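PDB 6C9B: PLP-Dependent L-Arginine Hydroxylase MppP from Streptomyces wadayamensis, which is a PLP-dependent oxidase acting on L-arginine, with 4-hydroxy-2-ketoarginine and 2-ketoarginine as its products. Local coordinates for residues E61-Q66 with L261-S266; A50-R55 with S255-A260; S91-I96 with V214-T219; T70-H75 with S190-D195. All coordinates share one frame; numbering follows the deposited sequence. Where two conformers were deposited one is given.

Contact 1. Residues E61-Q66 with L261-S266; sequences ESEAHQ and LIREFS
Arg263 NH1 is shared by two carboxylates: Glu63, whose OE2 lies 2.9 Å from this NH1 across the contact, and Glu51, which joins from helix 45-54 in a second salt bridge. The bond to Glu63 is bent, with an N-H...O angle of 138°; OE2 sits somewhat off the guanidinium plane, and NH1 approaches it nearly in line with the C-O bond. Both side chains run side by side in one direction, so they touch below their charged ends, Arg263 CD lying 3.7 Å from Glu63 CB. A bend at chi3 (68°) in the otherwise extended Arg263 chain also lets NE and NH2 grip Glu264 side-on, both through the single oxygen OE2, with NE at 2.9 Å from it. Glu63 OE1 is paired in turn with Arg55, so acids and arginines alternate through the network, and the closeness of the two arginines is probably eased by the acids around them. Beneath it, small Ala64 lets the helices come close: its CA is 3.9 Å from Arg263 CB, and the axes of the short segments approach to 8.0 Å at 32°. Beside this, Ala64 CB meets Ile262 CG2 at 4.3 Å. The contact thus joins helix 57-71 to the early part of the long helix 256-291, whose Leu261 also packs on helices 36-43 and 45-54, while Ile262 reaches Thr219, just past strand 212-218.

Contact 2. Residues A50-R55 with S255-A260; sequences AESEQR and SPLILA
Ser52 and Pro256 meet where two helices cross at 122° (axes of the short segments), close to the N-capped start of helix 256-291. Each side chain leaves its backbone toward the other segment, and the serine CB lies against the proline ring, 3.7 Å from Pro256 CB and 3.9 Å from Pro256 CG. The axes stay 9.1 Å apart, and the serine and proline side chains meet between them. The serine OG is placed beside the backbone N of its own residue (chi1 -64°) and bonds there to the carbonyl oxygen of Leu48, one turn earlier. That bond probably satisfies OG, which also lies near apolar atoms: Leu257 CD1 is 4.1 Å from Ser52 OG, with Ala260 CB also near. The contact also lies at the dimer interface, since Leu226 of the second subunit packs on Ser52 and its O receives a hydrogen bond from Ser255 OG. Just past the end of helix 45-54, Arg55 NH1 reaches back in its guanidinium plane to Glu51 OE2 at 2.8 Å. Leu257 N lies 3.5 Å from Ser52 OG at an angle too poor for a hydrogen bond, and bonds to the cap instead, with Ser255 OG 3.1 Å from it.

Contact 3. Residues S91-I96 with V214-T219; sequences SVSMEI and VVIEDT
Helix 91-96 lies over strand 214-218 with Ser93 and Ile216 as the closest backbone pair, their CA atoms 6.8 Å apart. Ile216 carries the contact, its two branches spreading to different targets. CG2, placed opposite the backbone N while CG1 sits beside it (chi1 -60°), meets Ser93 CB at 3.6 Å. CG1 then continues in an extended chain, carrying CD1 under the helix backbone, where it is 3.8 Å from Met94 N and close to Met94 CA. Met94 itself bends at chi2 and chi3 and crosses the isoleucine at about a right angle, its SD 4.2 Å from Ile216 CD1. No hydrogen bond spans the two segments; the polar end of Ser93 bonds one turn back to Ser89 O, while its methylene meets the isoleucine. On the same helix Ser91, whose CB points away from the strand, bonds through OG to the phosphate of the PLP-modified Lys221 and to the bound 4-hydroxy-2-ketoarginine. This is helix-on-sheet packing in the large domain of a fold type I PLP enzyme: strand 212-218 runs between 184-188 and the antiparallel strand 231-235, Met94 leads on to helix 116-124, and Ser93 also touches Cys87 of strand 84-87, outermost in this chain's sheet.

Contact 4. Residues T70-H75 with S190-D195; sequences TLLGQH and SFRGFD
Arg192 packs against the Schellman motif that ends helix 57-71, with Gly73 at the C-prime position, and its side chain can be followed outward along that turn. From CB, which is directed at the turn, CG stands opposite the backbone N (chi1 -174°) and comes to 4.1 Å from Leu72 CD1. CD settles deeper, 3.6 Å from Leu72 CB, the two side chains passing at a slant. A bend at chi3 then swings the head group over Gln74: NE passes the glutamine CG, and CZ lies 3.4 Å from Gln74 CD. The amide and guanidinium planes are only 17° apart, a stack displaced toward the rim, with Gln74 CD 3.2 Å from Arg192 NH2. It is no hydrogen bond; the polar atoms have other partners. NH1 forms a salt bridge with Glu217 and NH2 bonds to Ala198 O, while the amide is fixed by Tyr200 O, His202 N and a nearly straight bond (172°) from Gln74 NE2 to Leu72 O at 2.8 Å. Bonds at both groups thus probably help keep the stacked planes in place. Past the arginine, Leu72 CD2 rests on the bare backbone of the short 3-10 turn, 3.6 Å from Gly193 CA.

From the N terminus, helix 45-54 opens contact 2, which closes about 200 residues later at the start of helix 256-291; helix 57-71 opens contact 1, closing six residues further along that helix, so the two loops cross and share a charged cluster. The end of helix 57-71 then opens contact 4, and helix 90-101 opens contact 3. These close in the order 190-195 and 214-219, so they cross as well, and both loops lie wholly within those of contacts 1 and 2. Glu217 and Arg192 tie contacts 3 and 4. Contacts 1 and 2 join N-terminal helices to helix 256-291, contact 4 reaches the loop after strand 184-188, and contact 3 sets helix 90-101 on the sheet.

Contact 1. Residues E61-Q66 with L261-S266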
loop_
_atom_site.group_PDB
_atom_site.type_symbol
_atom_site.label_atom_id
_atom_site.label_comp_id
_atom_site.label_asym_id
_atom_site.label_seq_id
_atom_site.Cartn_x
_atom_site.Cartn_y
_atom_site.Cartn_z
ATOM N N GLU B 61 16.755 -2.554 6.614
ATOM C CA GLU B 61 16.128 -3.369 5.577
ATOM C C GLU B 61 16.960 -4.607 5.263
ATOM O O GLU B 61 16.425 -5.716 5.149
ATOM C CB GLU B 61 15.930 -2.547 4.316
ATOM C CG GLU B 61 15.143 -3.304 3.237
ATOM C CD GLU B 61 15.003 -2.539 1.937
ATOM O OE1 GLU B 61 14.041 -2.830 1.198
ATOM O OE2 GLU B 61 15.856 -1.674 1.630
ATOM N N SER B 62 18.277 -4.446 5.133
ATOM C CA SER B 62 19.122 -5.596 4.831
ATOM C C SER B 62 19.041 -6.645 5.933
ATOM O O SER B 62 19.046 -7.852 5.654
ATOM C CB SER B 62 20.570 -5.146 4.626
ATOM O OG SER B 62 20.745 -4.585 3.338
ATOM N N GLU B 63 18.976 -6.207 7.193
ATOM C CA GLU B 63 18.878 -7.158 8.302
ATOM C C GLU B 63 17.520 -7.847 8.326
ATOM O O GLU B 63 17.427 -9.037 8.661
ATOM C CB GLU B 63 19.136 -6.438 9.629
ATOM C CG GLU B 63 20.512 -5.795 9.695
ATOM C CD GLU B 63 20.694 -4.833 10.858
ATOM O OE1 GLU B 63 21.845 -4.422 11.075
ATOM O OE2 GLU B 63 19.701 -4.472 11.536
ATOM N N ALA B 64 16.459 -7.106 8.005
ATOM C CA ALA B 64 15.121 -7.690 7.956
ATOM C C ALA B 64 15.041 -8.759 6.871
ATOM O O ALA B 64 14.557 -9.871 7.113
ATOM C CB ALA B 64 14.072 -6.610 7.713
ATOM N N HIS B 65 15.563 -8.454 5.683
ATOM C CA HIS B 65 15.561 -9.441 4.610
ATOM C C HIS B 65 16.400 -10.662 4.988
ATOM O O HIS B 65 15.950 -11.809 4.853
ATOM C CB HIS B 65 16.085 -8.825 3.311
ATOM C CG HIS B 65 15.212 -7.751 2.731
ATOM N ND1 HIS B 65 15.616 -6.972 1.664
ATOM C CD2 HIS B 65 13.961 -7.337 3.050
ATOM C CE1 HIS B 65 14.659 -6.107 1.371
ATOM N NE2 HIS B 65 13.650 -6.299 2.202
ATOM N N GLN B 66 17.627 -10.444 5.470
ATOM C CA GLN B 66 18.455 -11.590 5.842
ATOM C C GLN B 66 17.735 -12.470 6.858
ATOM O O GLN B 66 17.689 -13.696 6.715
ATOM C CB GLN B 66 19.806 -11.143 6.397
ATOM C CG GLN B 66 20.625 -12.336 6.907
ATOM C CD GLN B 66 22.121 -12.134 6.769
ATOM O OE1 GLN B 66 22.785 -12.836 6.002
ATOM N NE2 GLN B 66 22.659 -11.180 7.514
ATOM N N LEU B 261 10.535 -4.440 12.892
ATOM C CA LEU B 261 9.630 -5.439 13.445
ATOM C C LEU B 261 9.777 -6.777 12.732
ATOM O O LEU B 261 9.779 -7.831 13.379
ATOM C CB LEU B 261 8.182 -4.941 13.372
ATOM C CG LEU B 261 7.741 -3.958 14.441
ATOM C CD1 LEU B 261 6.378 -3.399 14.097
ATOM C CD2 LEU B 261 7.681 -4.682 15.787
ATOM N N ILE B 262 9.888 -6.758 11.402
ATOM C CA ILE B 262 10.050 -8.000 10.657
ATOM C C ILE B 262 11.329 -8.698 11.083
ATOM O O ILE B 262 11.380 -9.929 11.235
ATOM C CB ILE B 262 10.056 -7.698 9.153
ATOM C CG1 ILE B 262 8.661 -7.272 8.710
ATOM C CG2 ILE B 262 10.550 -8.922 8.366
ATOM C CD1 ILE B 262 8.624 -6.684 7.311
ATOM N N ARG B 263 12.392 -7.921 11.259
ATOM C CA ARG B 263 13.653 -8.486 11.719
ATOM C C ARG B 263 13.478 -9.177 13.067
ATOM O O ARG B 263 13.939 -10.305 13.264
ATOM C CB ARG B 263 14.698 -7.375 11.818
ATOM C CG ARG B 263 16.097 -7.823 12.239
ATOM C CD ARG B 263 16.938 -6.609 12.551
ATOM N NE ARG B 263 16.455 -5.933 13.761
ATOM C CZ ARG B 263 16.694 -4.662 14.056
ATOM N NH1 ARG B 263 17.435 -3.905 13.263
ATOM N NH2 ARG B 263 16.187 -4.142 15.160
ATOM N N GLU B 264 12.816 -8.506 14.018
ATOM C CA GLU B 264 12.688 -9.063 15.364
ATOM C C GLU B 264 11.762 -10.272 15.389
ATOM O O GLU B 264 12.061 -11.272 16.054
ATOM C CB GLU B 264 12.197 -7.989 16.327
ATOM C CG GLU B 264 13.158 -6.835 16.481
ATOM C CD GLU B 264 14.535 -7.293 16.925
ATOM O OE1 GLU B 264 14.630 -8.092 17.885
ATOM O OE2 GLU B 264 15.522 -6.884 16.282
ATOM N N PHE B 265 10.637 -10.208 14.678
ATOM C CA PHE B 265 9.728 -11.352 14.645
ATOM C C PHE B 265 10.387 -12.544 13.957
ATOM O O PHE B 265 10.176 -13.698 14.359
ATOM C CB PHE B 265 8.409 -10.970 13.947
ATOM C CG PHE B 265 7.353 -10.447 14.902
ATOM C CD1 PHE B 265 7.446 -9.171 15.435
ATOM C CD2 PHE B 265 6.292 -11.249 15.277
ATOM C CE1 PHE B 265 6.485 -8.708 16.346
ATOM C CE2 PHE B 265 5.324 -10.791 16.181
ATOM C CZ PHE B 265 5.426 -9.530 16.706
ATOM N N SER B 266 11.198 -12.275 12.926
ATOM C CA SER B 266 11.921 -13.337 12.241
ATOM C C SER B 266 12.939 -13.983 13.161
ATOM O O SER B 266 13.101 -15.202 13.143
ATOM C CB SER B 266 12.629 -12.795 11.001
ATOM O OG SER B 266 11.704 -12.430 10.006
#

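Contact 2. Residues A50-R55 with S255-A260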
loop_
_atom_site.group_PDB
_atom_site.type_symbol
_atom_site.label_atom_id
_atom_site.label_comp_id
_atom_site.label_asym_id
_atom_site.label_seq_id
_atom_site.Cartn_x
_atom_site.Cartn_y
_atom_site.Cartn_z
ATOM N N ALA B 50 13.375 4.528 18.189
ATOM C CA ALA B 50 14.619 5.280 18.275
ATOM C C ALA B 50 15.683 4.714 17.343
ATOM O O ALA B 50 16.414 5.476 16.696
ATOM C CB ALA B 50 15.102 5.282 19.724
ATOM N N GLU B 51 15.800 3.382 17.266
ATOM C CA GLU B 51 16.737 2.770 16.324
ATOM C C GLU B 51 16.428 3.197 14.887
ATOM O O GLU B 51 17.328 3.568 14.121
ATOM C CB GLU B 51 16.693 1.242 16.434
ATOM C CG GLU B 51 17.678 0.552 15.475
ATOM C CD GLU B 51 17.517 -0.953 15.385
ATOM O OE1 GLU B 51 16.725 -1.535 16.155
ATOM O OE2 GLU B 51 18.178 -1.553 14.509
ATOM N N SER B 52 15.148 3.152 14.520
ATOM C CA SER B 52 14.709 3.536 13.180
ATOM C C SER B 52 14.961 5.012 12.865
ATOM O O SER B 52 15.160 5.367 11.695
ATOM C CB SER B 52 13.225 3.226 13.041
ATOM O OG SER B 52 13.000 1.842 13.151
ATOM N N GLU B 53 14.929 5.882 13.874
ATOM C CA GLU B 53 15.294 7.280 13.671
ATOM C C GLU B 53 16.791 7.459 13.463
ATOM O O GLU B 53 17.217 8.433 12.841
ATOM C CB GLU B 53 14.872 8.115 14.882
ATOM C CG GLU B 53 13.386 8.428 14.965
ATOM C CD GLU B 53 13.019 9.105 16.281
ATOM O OE1 GLU B 53 13.644 8.782 17.306
ATOM O OE2 GLU B 53 12.111 9.947 16.290
ATOM N N GLN B 54 17.599 6.567 14.009
ATOM C CA GLN B 54 19.027 6.807 14.114
ATOM C C GLN B 54 19.864 6.059 13.089
ATOM O O GLN B 54 20.997 6.472 12.827
ATOM C CB GLN B 54 19.507 6.424 15.518
ATOM C CG GLN B 54 18.932 7.311 16.629
ATOM C CD GLN B 54 19.121 6.724 18.023
ATOM O OE1 GLN B 54 19.743 5.673 18.191
ATOM N NE2 GLN B 54 18.572 7.399 19.028
ATOM N N ARG B 55 19.365 4.971 12.524
ATOM C CA ARG B 55 20.159 4.186 11.602
ATOM C C ARG B 55 19.686 4.388 10.172
ATOM O O ARG B 55 18.519 4.724 9.932
ATOM C CB ARG B 55 20.085 2.695 11.942
ATOM C CG ARG B 55 20.657 2.331 13.291
ATOM C CD ARG B 55 20.579 0.835 13.515
ATOM N NE ARG B 55 21.502 0.125 12.639
ATOM C CZ ARG B 55 21.359 -1.141 12.272
ATOM N NH1 ARG B 55 20.323 -1.852 12.693
ATOM N NH2 ARG B 55 22.260 -1.700 11.483
ATOM N N SER B 255 8.323 1.654 5.977
ATOM C CA SER B 255 8.765 2.256 7.223
ATOM C C SER B 255 9.926 1.464 7.812
ATOM O O SER B 255 9.844 0.228 7.910
ATOM C CB SER B 255 7.617 2.285 8.225
ATOM O OG SER B 255 8.098 2.598 9.531
ATOM N N PRO B 256 10.988 2.131 8.288
ATOM C CA PRO B 256 12.035 1.396 9.005
ATOM C C PRO B 256 11.515 0.671 10.230
ATOM O O PRO B 256 12.076 -0.369 10.604
ATOM C CB PRO B 256 13.046 2.492 9.383
ATOM C CG PRO B 256 12.302 3.752 9.339
ATOM C CD PRO B 256 11.275 3.569 8.234
ATOM N N LEU B 257 10.468 1.191 10.880
ATOM C CA LEU B 257 9.943 0.510 12.060
ATOM C C LEU B 257 9.338 -0.836 11.690
ATOM O O LEU B 257 9.476 -1.812 12.438
ATOM C CB LEU B 257 8.898 1.378 12.761
ATOM C CG LEU B 257 8.418 0.788 14.099
ATOM C CD1 LEU B 257 9.496 0.920 15.146
ATOM C CD2 LEU B 257 7.155 1.470 14.597
ATOM N N ILE B 258 8.648 -0.908 10.548
ATOM C CA ILE B 258 8.086 -2.179 10.111
ATOM C C ILE B 258 9.194 -3.154 9.750
ATOM O O ILE B 258 9.126 -4.339 10.090
ATOM C CB ILE B 258 7.106 -1.946 8.948
ATOM C CG1 ILE B 258 5.894 -1.198 9.454
ATOM C CG2 ILE B 258 6.714 -3.266 8.272
ATOM C CD1 ILE B 258 4.928 -0.784 8.363
ATOM N N LEU B 259 10.252 -2.671 9.101
ATOM C CA LEU B 259 11.368 -3.551 8.778
ATOM C C LEU B 259 12.055 -4.042 10.045
ATOM O O LEU B 259 12.436 -5.216 10.152
ATOM C CB LEU B 259 12.351 -2.805 7.881
ATOM C CG LEU B 259 11.826 -2.460 6.490
ATOM C CD1 LEU B 259 12.705 -1.431 5.836
ATOM C CD2 LEU B 259 11.715 -3.722 5.657
ATOM N N ALA B 260 12.201 -3.155 11.028
ATOM C CA ALA B 260 12.747 -3.579 12.317
ATOM C C ALA B 260 11.853 -4.632 12.960
ATOM O O ALA B 260 12.339 -5.627 13.506
ATOM C CB ALA B 260 12.910 -2.375 13.242
#

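Contact 3. Residues S91-I96 with V214-T219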
loop_
_atom_site.group_PDB
_atom_site.type_symbol
_atom_site.label_atom_id
_atom_site.label_comp_id
_atom_site.label_asym_id
_atom_site.label_seq_id
_atom_site.Cartn_x
_atom_site.Cartn_y
_atom_site.Cartn_z
ATOM N N SER B 91 -0.012 -7.529 -2.035
ATOM C CA SER B 91 -0.895 -7.062 -3.110
ATOM C C SER B 91 -0.357 -5.817 -3.807
ATOM O O SER B 91 -0.581 -5.655 -5.011
ATOM C CB SER B 91 -2.289 -6.770 -2.584
ATOM O OG SER B 91 -2.891 -7.955 -2.097
ATOM N N VAL B 92 0.313 -4.909 -3.090
ATOM C CA VAL B 92 0.981 -3.794 -3.769
ATOM C C VAL B 92 2.098 -4.319 -4.674
ATOM O O VAL B 92 2.247 -3.867 -5.820
ATOM C CB VAL B 92 1.497 -2.775 -2.736
ATOM C CG1 VAL B 92 2.445 -1.753 -3.374
ATOM C CG2 VAL B 92 0.340 -2.044 -2.078
ATOM N N SER B 93 2.861 -5.308 -4.206
ATOM C CA SER B 93 3.841 -5.957 -5.084
ATOM C C SER B 93 3.148 -6.513 -6.320
ATOM O O SER B 93 3.655 -6.402 -7.451
ATOM C CB SER B 93 4.548 -7.105 -4.358
ATOM O OG SER B 93 5.184 -6.684 -3.163
ATOM N N MET B 94 1.999 -7.160 -6.117
ATOM C CA MET B 94 1.274 -7.778 -7.223
ATOM C C MET B 94 0.744 -6.725 -8.202
ATOM O O MET B 94 0.729 -6.952 -9.413
ATOM C CB MET B 94 0.138 -8.645 -6.660
ATOM C CG MET B 94 -0.658 -9.377 -7.706
ATOM S SD MET B 94 0.356 -10.713 -8.371
ATOM C CE MET B 94 -0.120 -10.580 -10.094
ATOM N N GLU B 95 0.285 -5.577 -7.703
ATOM C CA GLU B 95 -0.131 -4.500 -8.592
ATOM C C GLU B 95 1.040 -4.034 -9.442
ATOM O O GLU B 95 0.897 -3.805 -10.651
ATOM C CB GLU B 95 -0.713 -3.337 -7.789
ATOM C CG GLU B 95 -1.033 -2.095 -8.599
ATOM C CD GLU B 95 -2.242 -2.189 -9.519
ATOM O OE1 GLU B 95 -2.872 -3.248 -9.620
ATOM O OE2 GLU B 95 -2.566 -1.165 -10.173
ATOM N N ILE B 96 2.204 -3.886 -8.821
ATOM C CA ILE B 96 3.401 -3.477 -9.553
ATOM C C ILE B 96 3.731 -4.509 -10.622
ATOM O O ILE B 96 4.007 -4.163 -11.781
ATOM C CB ILE B 96 4.565 -3.275 -8.564
ATOM C CG1 ILE B 96 4.303 -2.055 -7.683
ATOM C CG2 ILE B 96 5.881 -3.117 -9.301
ATOM C CD1 ILE B 96 5.183 -2.003 -6.445
ATOM N N VAL B 214 10.175 -13.864 -10.989
ATOM C CA VAL B 214 9.792 -12.917 -9.951
ATOM C C VAL B 214 9.211 -13.739 -8.822
ATOM O O VAL B 214 8.458 -14.677 -9.070
ATOM C CB VAL B 214 8.744 -11.901 -10.455
ATOM C CG1 VAL B 214 8.209 -11.056 -9.284
ATOM C CG2 VAL B 214 9.328 -11.014 -11.489
ATOM N N VAL B 215 9.552 -13.389 -7.582
ATOM C CA VAL B 215 8.945 -14.005 -6.417
ATOM C C VAL B 215 8.416 -12.890 -5.545
ATOM O O VAL B 215 9.122 -11.912 -5.305
ATOM C CB VAL B 215 9.927 -14.868 -5.606
ATOM C CG1 VAL B 215 9.199 -15.512 -4.405
ATOM C CG2 VAL B 215 10.566 -15.937 -6.489
ATOM N N ILE B 216 7.181 -13.030 -5.080
ATOM C CA ILE B 216 6.624 -12.088 -4.126
ATOM C C ILE B 216 6.523 -12.811 -2.800
ATOM O O ILE B 216 5.645 -13.651 -2.599
ATOM C CB ILE B 216 5.258 -11.546 -4.554
ATOM C CG1 ILE B 216 5.385 -10.815 -5.888
ATOM C CG2 ILE B 216 4.760 -10.566 -3.504
ATOM C CD1 ILE B 216 4.041 -10.331 -6.483
ATOM N N GLU B 217 7.424 -12.477 -1.894
ATOM C CA GLU B 217 7.307 -12.959 -0.533
ATOM C C GLU B 217 6.375 -12.035 0.239
ATOM O O GLU B 217 6.110 -10.896 -0.157
ATOM C CB GLU B 217 8.675 -13.002 0.144
ATOM C CG GLU B 217 9.781 -13.725 -0.606
ATOM C CD GLU B 217 9.833 -15.231 -0.378
ATOM O OE1 GLU B 217 10.669 -15.883 -1.046
ATOM O OE2 GLU B 217 9.059 -15.766 0.441
ATOM N N ASP B 218 5.864 -12.527 1.355
ATOM C CA ASP B 218 4.952 -11.735 2.169
ATOM C C ASP B 218 5.233 -12.090 3.610
ATOM O O ASP B 218 5.268 -13.274 3.942
ATOM C CB ASP B 218 3.484 -12.054 1.802
ATOM C CG ASP B 218 2.450 -11.382 2.715
ATOM O OD1 ASP B 218 2.745 -10.327 3.298
ATOM O OD2 ASP B 218 1.302 -11.897 2.828
ATOM N N THR B 219 5.414 -11.088 4.466
ATOM C CA THR B 219 5.573 -11.385 5.880
ATOM C C THR B 219 4.248 -11.370 6.625
ATOM O O THR B 219 4.206 -11.788 7.795
ATOM C CB THR B 219 6.511 -10.380 6.565
ATOM O OG1 THR B 219 5.850 -9.114 6.661
ATOM C CG2 THR B 219 7.789 -10.225 5.832
#

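Contact 4. Residues T70-H75 with S190-D195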
loop_
_atom_site.group_PDB
_atom_site.type_symbol
_atom_site.label_atom_id
_atom_site.label_comp_id
_atom_site.label_asym_id
_atom_site.label_seq_id
_atom_site.Cartn_x
_atom_site.Cartn_y
_atom_site.Cartn_z
ATOM N N THR B 70 16.477 -16.232 5.502
ATOM C CA THR B 70 17.227 -17.342 6.087
ATOM C C THR B 70 16.338 -18.189 6.987
ATOM O O THR B 70 16.461 -19.421 7.009
ATOM C CB THR B 70 18.443 -16.825 6.868
ATOM O OG1 THR B 70 18.013 -16.033 7.971
ATOM C CG2 THR B 70 19.324 -16.000 5.981
ATOM N N LEU B 71 15.433 -17.550 7.734
ATOM C CA LEU B 71 14.485 -18.291 8.559
ATOM C C LEU B 71 13.788 -19.370 7.765
ATOM O O LEU B 71 13.551 -20.477 8.273
ATOM C CB LEU B 71 13.433 -17.341 9.134
ATOM C CG LEU B 71 12.217 -17.969 9.826
ATOM C CD1 LEU B 71 12.630 -18.524 11.164
ATOM C CD2 LEU B 71 11.096 -16.970 10.020
ATOM N N LEU B 72 13.434 -19.062 6.518
ATOM C CA LEU B 72 12.603 -19.952 5.720
ATOM C C LEU B 72 13.396 -20.685 4.634
ATOM O O LEU B 72 12.800 -21.213 3.689
ATOM C CB LEU B 72 11.433 -19.162 5.126
ATOM C CG LEU B 72 10.506 -18.496 6.165
ATOM C CD1 LEU B 72 9.349 -17.789 5.460
ATOM C CD2 LEU B 72 9.951 -19.501 7.185
ATOM N N GLY B 73 14.722 -20.768 4.775
ATOM C CA GLY B 73 15.528 -21.652 3.959
ATOM C C GLY B 73 15.950 -21.052 2.644
ATOM O O GLY B 73 16.517 -21.766 1.804
ATOM N N GLN B 74 15.690 -19.772 2.435
ATOM C CA GLN B 74 15.889 -19.144 1.132
ATOM C C GLN B 74 17.253 -18.465 1.077
ATOM O O GLN B 74 17.374 -17.260 0.840
ATOM C CB GLN B 74 14.762 -18.157 0.852
ATOM C CG GLN B 74 13.380 -18.750 0.948
ATOM C CD GLN B 74 13.257 -20.039 0.163
ATOM O OE1 GLN B 74 13.347 -20.048 -1.065
ATOM N NE2 GLN B 74 13.091 -21.131 0.862
ATOM N N HIS B 75 18.290 -19.290 1.262
ATOM C CA HIS B 75 19.647 -18.774 1.442
ATOM C C HIS B 75 20.204 -18.111 0.190
ATOM O O HIS B 75 21.028 -17.200 0.303
ATOM C CB HIS B 75 20.571 -19.910 1.881
ATOM C CG HIS B 75 20.069 -20.650 3.077
ATOM N ND1 HIS B 75 19.982 -20.072 4.325
ATOM C CD2 HIS B 75 19.586 -21.908 3.206
ATOM C CE1 HIS B 75 19.477 -20.950 5.176
ATOM N NE2 HIS B 75 19.231 -22.072 4.522
ATOM N N SER B 190 3.368 -16.206 -0.049
ATOM C CA SER B 190 2.848 -15.693 1.213
ATOM C C SER B 190 2.785 -16.750 2.313
ATOM O O SER B 190 3.044 -16.445 3.488
ATOM C CB SER B 190 1.449 -15.125 0.976
ATOM O OG SER B 190 0.886 -14.675 2.197
ATOM N N PHE B 191 2.383 -17.968 1.968
ATOM C CA PHE B 191 2.176 -19.012 2.959
ATOM C C PHE B 191 3.451 -19.816 3.230
ATOM O O PHE B 191 3.390 -20.824 3.936
ATOM C CB PHE B 191 1.059 -19.963 2.511
ATOM C CG PHE B 191 -0.358 -19.469 2.752
ATOM C CD1 PHE B 191 -0.631 -18.252 3.340
ATOM C CD2 PHE B 191 -1.432 -20.297 2.410
ATOM C CE1 PHE B 191 -1.964 -17.851 3.573
ATOM C CE2 PHE B 191 -2.732 -19.908 2.628
ATOM C CZ PHE B 191 -2.999 -18.677 3.224
ATOM N N ARG B 192 4.591 -19.390 2.686
ATOM C CA ARG B 192 5.832 -20.151 2.804
ATOM C C ARG B 192 6.105 -20.580 4.243
ATOM O O ARG B 192 6.453 -21.734 4.503
ATOM C CB ARG B 192 7.013 -19.332 2.281
ATOM C CG ARG B 192 8.309 -20.139 2.260
ATOM C CD ARG B 192 9.525 -19.265 2.025
ATOM N NE ARG B 192 9.612 -18.663 0.692
ATOM C CZ ARG B 192 9.951 -19.308 -0.419
ATOM N NH1 ARG B 192 10.082 -18.620 -1.541
ATOM N NH2 ARG B 192 10.135 -20.627 -0.434
ATOM N N GLY B 193 5.983 -19.651 5.194
ATOM C CA GLY B 193 6.411 -19.955 6.552
ATOM C C GLY B 193 5.628 -21.059 7.242
ATOM O O GLY B 193 6.136 -21.659 8.200
ATOM N N PHE B 194 4.430 -21.373 6.758
ATOM C CA PHE B 194 3.612 -22.388 7.409
ATOM C C PHE B 194 4.020 -23.826 7.106
ATOM O O PHE B 194 3.695 -24.720 7.903
ATOM C CB PHE B 194 2.142 -22.222 7.036
ATOM C CG PHE B 194 1.530 -21.005 7.615
ATOM C CD1 PHE B 194 1.329 -20.885 8.984
ATOM C CD2 PHE B 194 1.197 -19.950 6.800
ATOM C CE1 PHE B 194 0.790 -19.732 9.503
ATOM C CE2 PHE B 194 0.652 -18.795 7.334
ATOM C CZ PHE B 194 0.452 -18.697 8.661
ATOM N N ASP B 195 4.696 -24.101 5.994
ATOM C CA ASP B 195 4.904 -25.477 5.553
ATOM C C ASP B 195 6.376 -25.692 5.214
ATOM O O ASP B 195 6.887 -25.102 4.258
ATOM C CB ASP B 195 4.006 -25.781 4.352
ATOM C CG ASP B 195 3.887 -27.265 4.076
ATOM O OD1 ASP B 195 4.850 -28.009 4.379
ATOM O OD2 ASP B 195 2.817 -27.673 3.574
#